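Local coordinates for sensor protein (Vibrio cholerae, PDB 3BY9) that probably works as an inner-membrane two-component histidine kinase, represented here by its sensor domain, which binds the C4-dicarboxylate succinate, at residues A72-L77 with V147-L152; T59-E64 with S88-D93. One frame throughout, in Å; residues are numbered along the deposited sequence.

Contact 1: A72-L77 with V147-L152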
loop_
_atom_site.group_PDB
_atom_site.type_symbol
_atom_site.label_atom_id
_atom_site.label_comp_id
_atom_site.label_asym_id
_atom_site.label_seq_id
_atom_site.Cartn_x
_atom_site.Cartn_y
_atom_site.Cartn_z
ATOM N N ALA A 72 7.802 7.750 9.311
ATOM C CA ALA A 72 7.565 6.702 8.333
ATOM C C ALA A 72 8.203 5.375 8.777
ATOM O O ALA A 72 8.910 5.300 9.787
ATOM C CB ALA A 72 8.148 7.089 6.967
ATOM N N ALA A 73 7.870 4.308 8.064
ATOM C CA ALA A 73 8.494 3.034 8.408
ATOM C C ALA A 73 9.928 3.033 7.929
ATOM O O ALA A 73 10.831 2.737 8.703
ATOM C CB ALA A 73 7.728 1.877 7.769
ATOM N N ASP A 74 10.167 3.406 6.667
ATOM C CA ASP A 74 11.527 3.375 6.139
ATOM C C ASP A 74 11.692 4.447 5.076
ATOM O O ASP A 74 10.729 4.752 4.382
ATOM C CB ASP A 74 11.782 2.019 5.438
ATOM C CG ASP A 74 11.465 0.831 6.340
ATOM O OD1 ASP A 74 12.332 0.449 7.173
ATOM O OD2 ASP A 74 10.339 0.307 6.236
ATOM N N THR A 75 12.911 4.965 4.929
ATOM C CA THR A 75 13.172 5.999 3.883
ATOM C C THR A 75 14.517 5.524 3.319
ATOM O O THR A 75 15.482 5.424 4.060
ATOM C CB THR A 75 13.300 7.404 4.486
ATOM O OG1 THR A 75 12.051 7.775 5.123
ATOM C CG2 THR A 75 13.612 8.426 3.371
ATOM N N TYR A 76 14.570 5.270 1.996
ATOM C CA TYR A 76 15.787 4.642 1.493
ATOM C C TYR A 76 16.085 5.060 0.060
ATOM O O TYR A 76 15.179 5.337 -0.721
ATOM C CB TYR A 76 15.696 3.100 1.595
ATOM C CG TYR A 76 14.451 2.457 1.018
ATOM C CD1 TYR A 76 14.532 1.673 -0.139
ATOM C CD2 TYR A 76 13.193 2.569 1.673
ATOM C CE1 TYR A 76 13.379 0.990 -0.630
ATOM C CE2 TYR A 76 12.077 1.904 1.180
ATOM C CZ TYR A 76 12.167 1.133 0.064
ATOM O OH TYR A 76 11.039 0.456 -0.347
ATOM N N LEU A 77 17.377 5.057 -0.238
ATOM C CA LEU A 77 17.912 5.539 -1.523
ATOM C C LEU A 77 18.424 4.406 -2.375
ATOM O O LEU A 77 19.221 3.612 -1.916
ATOM C CB LEU A 77 19.068 6.522 -1.195
ATOM C CG LEU A 77 19.774 7.156 -2.389
ATOM C CD1 LEU A 77 18.822 8.175 -3.060
ATOM C CD2 LEU A 77 20.969 7.948 -1.868
ATOM N N VAL A 147 12.767 6.581 -1.874
ATOM C CA VAL A 147 11.489 5.944 -1.521
ATOM C C VAL A 147 11.151 6.179 -0.068
ATOM O O VAL A 147 12.032 6.148 0.795
ATOM C CB VAL A 147 11.598 4.406 -1.683
ATOM C CG1 VAL A 147 10.208 3.763 -1.448
ATOM C CG2 VAL A 147 12.101 4.042 -3.124
ATOM N N VAL A 148 9.885 6.456 0.191
ATOM C CA VAL A 148 9.427 6.547 1.588
ATOM C C VAL A 148 8.339 5.449 1.701
ATOM O O VAL A 148 7.440 5.403 0.871
ATOM C CB VAL A 148 8.777 7.917 1.832
ATOM C CG1 VAL A 148 7.979 7.913 3.177
ATOM C CG2 VAL A 148 9.891 8.978 1.985
ATOM N N LYS A 149 8.430 4.599 2.726
ATOM C CA LYS A 149 7.431 3.552 2.968
ATOM C C LYS A 149 6.707 3.908 4.255
ATOM O O LYS A 149 7.334 4.140 5.280
ATOM C CB LYS A 149 8.118 2.196 3.125
ATOM C CG LYS A 149 7.153 1.063 3.465
ATOM C CD LYS A 149 7.958 -0.222 3.789
ATOM C CE LYS A 149 6.963 -1.381 4.124
ATOM N NZ LYS A 149 7.782 -2.600 4.513
HETATM N N MSE A 150 5.381 3.925 4.153
HETATM C CA MSE A 150 4.496 4.278 5.277
HETATM C C MSE A 150 3.815 3.027 5.800
HETATM O O MSE A 150 3.303 2.228 5.020
HETATM C CB MSE A 150 3.392 5.282 4.799
HETATM C CG MSE A 150 2.588 5.834 5.959
HETATM SE SE MSE A 150 0.904 6.598 5.221
HETATM C CE MSE A 150 0.018 4.892 4.810
ATOM N N ASP A 151 3.794 2.875 7.127
ATOM C CA ASP A 151 3.125 1.749 7.788
ATOM C C ASP A 151 1.640 2.062 7.621
ATOM O O ASP A 151 1.254 3.234 7.569
ATOM C CB ASP A 151 3.522 1.781 9.274
ATOM C CG ASP A 151 2.879 0.688 10.089
ATOM O OD1 ASP A 151 3.292 -0.490 9.943
ATOM O OD2 ASP A 151 1.961 1.016 10.883
ATOM N N LEU A 152 0.823 1.019 7.590
ATOM C CA LEU A 152 -0.633 1.182 7.396
ATOM C C LEU A 152 -1.464 1.306 8.659
ATOM O O LEU A 152 -2.683 1.486 8.580
ATOM C CB LEU A 152 -1.164 -0.002 6.647
ATOM C CG LEU A 152 -0.409 -0.232 5.347
ATOM C CD1 LEU A 152 -1.000 -1.427 4.651
ATOM C CD2 LEU A 152 -0.511 0.996 4.457
HETATM O O HOH W 1 9.142 -1.918 6.921
#
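K149 lies alongside D74 on one face of the sheet. From the backbone outward, K149 CB passes the edge of the Y76 ring, close to its plane, and sits 3.9 Å from D74 O. With CG anti to the backbone N (chi1 177°) and the chain extended beyond it, K149 CG runs by A73 CB and K149 CD comes to 3.5 Å from D74 OD2. K149 NZ then stops 4.2 Å from D74 OD2, too far for a salt bridge, and one water spans the gap, donating a hydrogen bond to D74 OD2 and accepting one from K149 NZ. K149 NZ also donates to Q127 O and to a bound succinic acid, while D74 OD1 is held by R94 and N89.

The backbone here is the antiparallel pairing of strands 74-79 and 141-150, in the five-stranded sheet of order 2-1-5-4-3 that marks a PAS-like sensor fold. Where strand 74-79 begins, a classic beta bulge sets A73 and D74 both against K149: K149 O accepts from A73 N at 2.8 Å, bent, and from D74 N at 3.2 Å, longer but straighter. K149 N returns a nearly straight bond to D74 O (175°).

At the next hydrogen-bonded pair, V147 CB lies over one face of the Y76 ring, 3.8 Å from its centroid in a CH-pi contact offset toward the rim, and V147 CG1 touches Y76 CZ and OH. That hydroxyl is tied to Y106 OH, another residue of the succinate site. On the other face, T75 CG2 and OG1 meet V148 CG2, with I70 of helix 53-70 packed on both residues.

Contact 2: T59-E64 with S88-D93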
loop_
_atom_site.group_PDB
_atom_site.type_symbol
_atom_site.label_atom_id
_atom_site.label_comp_id
_atom_site.label_asym_id
_atom_site.label_seq_id
_atom_site.Cartn_x
_atom_site.Cartn_y
_atom_site.Cartn_z
ATOM N N THR A 59 24.906 9.864 4.590
ATOM C CA THR A 59 23.568 9.728 3.985
ATOM C C THR A 59 22.626 8.834 4.784
ATOM O O THR A 59 21.449 9.153 4.948
ATOM C CB THR A 59 23.703 9.308 2.534
ATOM O OG1 THR A 59 24.578 10.264 1.893
ATOM C CG2 THR A 59 22.319 9.344 1.839
ATOM N N ASN A 60 23.155 7.736 5.311
ATOM C CA ASN A 60 22.343 6.856 6.152
ATOM C C ASN A 60 21.787 7.602 7.359
ATOM O O ASN A 60 20.610 7.466 7.702
ATOM C CB ASN A 60 23.193 5.728 6.725
ATOM C CG ASN A 60 23.381 4.562 5.774
ATOM O OD1 ASN A 60 22.612 4.338 4.830
ATOM N ND2 ASN A 60 24.390 3.751 6.085
ATOM N N ARG A 61 22.656 8.358 8.040
ATOM C CA ARG A 61 22.234 9.091 9.236
ATOM C C ARG A 61 21.234 10.173 8.897
ATOM O O ARG A 61 20.309 10.426 9.662
ATOM C CB ARG A 61 23.469 9.654 9.953
ATOM C CG ARG A 61 24.293 8.441 10.537
ATOM C CD ARG A 61 25.600 8.866 11.233
ATOM N NE ARG A 61 26.286 7.716 11.839
ATOM C CZ ARG A 61 25.964 7.165 13.008
ATOM N NH1 ARG A 61 24.955 7.646 13.738
ATOM N NH2 ARG A 61 26.658 6.118 13.447
ATOM N N TYR A 62 21.390 10.775 7.708
ATOM C CA TYR A 62 20.427 11.817 7.296
ATOM C C TYR A 62 19.068 11.178 7.023
ATOM O O TYR A 62 18.037 11.687 7.481
ATOM C CB TYR A 62 20.946 12.534 6.035
ATOM C CG TYR A 62 19.945 13.513 5.469
ATOM C CD1 TYR A 62 19.488 14.575 6.229
ATOM C CD2 TYR A 62 19.480 13.368 4.158
ATOM C CE1 TYR A 62 18.548 15.513 5.713
ATOM C CE2 TYR A 62 18.562 14.298 3.622
ATOM C CZ TYR A 62 18.095 15.352 4.398
ATOM O OH TYR A 62 17.103 16.191 3.915
ATOM N N LEU A 63 19.046 10.061 6.299
ATOM C CA LEU A 63 17.749 9.431 5.978
ATOM C C LEU A 63 17.093 8.938 7.285
ATOM O O LEU A 63 15.866 8.935 7.431
ATOM C CB LEU A 63 17.935 8.255 4.996
ATOM C CG LEU A 63 18.434 8.693 3.586
ATOM C CD1 LEU A 63 18.643 7.433 2.706
ATOM C CD2 LEU A 63 17.479 9.649 2.945
ATOM N N GLU A 64 17.918 8.531 8.246
ATOM C CA GLU A 64 17.364 8.080 9.508
ATOM C C GLU A 64 16.660 9.261 10.215
ATOM O O GLU A 64 15.602 9.076 10.815
ATOM C CB GLU A 64 18.511 7.494 10.355
ATOM C CG GLU A 64 18.056 6.907 11.682
ATOM C CD GLU A 64 19.223 6.338 12.503
ATOM O OE1 GLU A 64 20.426 6.516 12.152
ATOM O OE2 GLU A 64 18.904 5.683 13.527
ATOM N N SER A 88 17.318 4.576 6.049
ATOM C CA SER A 88 17.051 4.892 7.447
ATOM C C SER A 88 17.169 3.661 8.334
ATOM O O SER A 88 17.379 3.805 9.561
ATOM C CB SER A 88 15.616 5.464 7.557
ATOM O OG SER A 88 14.677 4.477 7.127
ATOM N N ASN A 89 17.029 2.453 7.758
ATOM C CA ASN A 89 17.097 1.229 8.583
ATOM C C ASN A 89 18.444 0.516 8.542
ATOM O O ASN A 89 18.554 -0.668 8.882
ATOM C CB ASN A 89 15.958 0.254 8.179
ATOM C CG ASN A 89 15.944 -0.074 6.676
ATOM O OD1 ASN A 89 16.990 -0.195 6.071
ATOM N ND2 ASN A 89 14.757 -0.206 6.091
ATOM N N TRP A 90 19.482 1.286 8.176
ATOM C CA TRP A 90 20.822 0.751 8.013
ATOM C C TRP A 90 21.345 0.050 9.275
ATOM O O TRP A 90 22.169 -0.864 9.158
ATOM C CB TRP A 90 21.801 1.863 7.648
ATOM C CG TRP A 90 22.017 2.839 8.757
ATOM C CD1 TRP A 90 21.251 3.905 9.085
ATOM C CD2 TRP A 90 23.091 2.788 9.709
ATOM N NE1 TRP A 90 21.790 4.557 10.191
ATOM C CE2 TRP A 90 22.916 3.869 10.589
ATOM C CE3 TRP A 90 24.173 1.920 9.891
ATOM C CZ2 TRP A 90 23.789 4.116 11.653
ATOM C CZ3 TRP A 90 25.059 2.168 10.970
ATOM C CH2 TRP A 90 24.848 3.254 11.815
ATOM N N ASN A 91 20.853 0.527 10.423
ATOM C CA ASN A 91 21.220 0.036 11.766
ATOM C C ASN A 91 20.166 -0.840 12.419
ATOM O O ASN A 91 20.168 -1.021 13.651
ATOM C CB ASN A 91 21.508 1.222 12.708
ATOM C CG ASN A 91 20.361 2.265 12.752
ATOM O OD1 ASN A 91 19.374 2.226 11.982
ATOM N ND2 ASN A 91 20.522 3.228 13.642
ATOM N N LEU A 92 19.272 -1.388 11.609
ATOM C CA LEU A 92 18.194 -2.252 12.139
ATOM C C LEU A 92 18.305 -3.669 11.556
ATOM O O LEU A 92 19.001 -3.871 10.549
ATOM C CB LEU A 92 16.834 -1.669 11.782
ATOM C CG LEU A 92 16.595 -0.193 12.141
ATOM C CD1 LEU A 92 15.154 0.173 11.850
ATOM C CD2 LEU A 92 16.865 0.050 13.649
ATOM N N ASP A 93 17.614 -4.631 12.183
ATOM C CA ASP A 93 17.622 -6.010 11.717
ATOM C C ASP A 93 17.080 -6.041 10.265
ATOM O O ASP A 93 17.583 -6.811 9.441
ATOM C CB ASP A 93 16.696 -6.880 12.570
ATOM C CG ASP A 93 17.327 -7.319 13.892
ATOM O OD1 ASP A 93 18.433 -6.864 14.252
ATOM O OD2 ASP A 93 16.654 -8.137 14.563
HETATM O O HOH W 2 16.858 3.801 13.347
#
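Helix 53-70 packs here against the loop that follows strand 84-87, where N89 to L92 form a type I beta turn, and W90 in that turn is the main point of contact. N60 CB sits over the five-membered ring of the indole, 3.8 Å from its centroid, in a CH-pi contact. The N60 amide lies only 3° from parallel to the indole plane, over its W90 CB-CG end, and its OD1 accepts from S87 N, which fixes its rotation. N91 CB covers the opposite face of the same ring system, so the indole is sandwiched. The end of R61 also comes to the indole: W90 CZ2 stands 3.9 Å above the centre of the R61 guanidinium, the two planes 64° apart.

E64, fully extended with CG anti to the backbone N (chi1 -177°), brings its carboxylate to the indole edge. W90 NE1 donates to E64 OE1 at 3.1 Å, coming from well above the carboxylate plane. S88 CB lies against L63 O and E64 CA. N91 is modelled in two conformers; in one, N91 ND2 donates to E64 OE2 at 2.9 Å, a bond the other may not keep, and a water donates to the same E64 OE2 at 2.8 Å.

How the contacts relate
The two contacts meet along strand 74-79, which pairs with strand 141-150 on one side in contact 1 and on the other with the chain that opens the loop of contact 2. Their centres are 11 Å apart. T75 O accepts from S88 N at 2.8 Å, while T75 N donates to S88 OG, and L63 CB of the helix packs 3.9 Å from T75 O. A second tie runs from N89 ND2 to D74 OD1, 2.7 Å. N89 and K149 thus meet through D74, one at OD1 and the other on the OD2 side. The side chain of S88 lies about 8 Å from that of K149, so the S88 end of contact 2 is close to the succinate pocket that K149 lines.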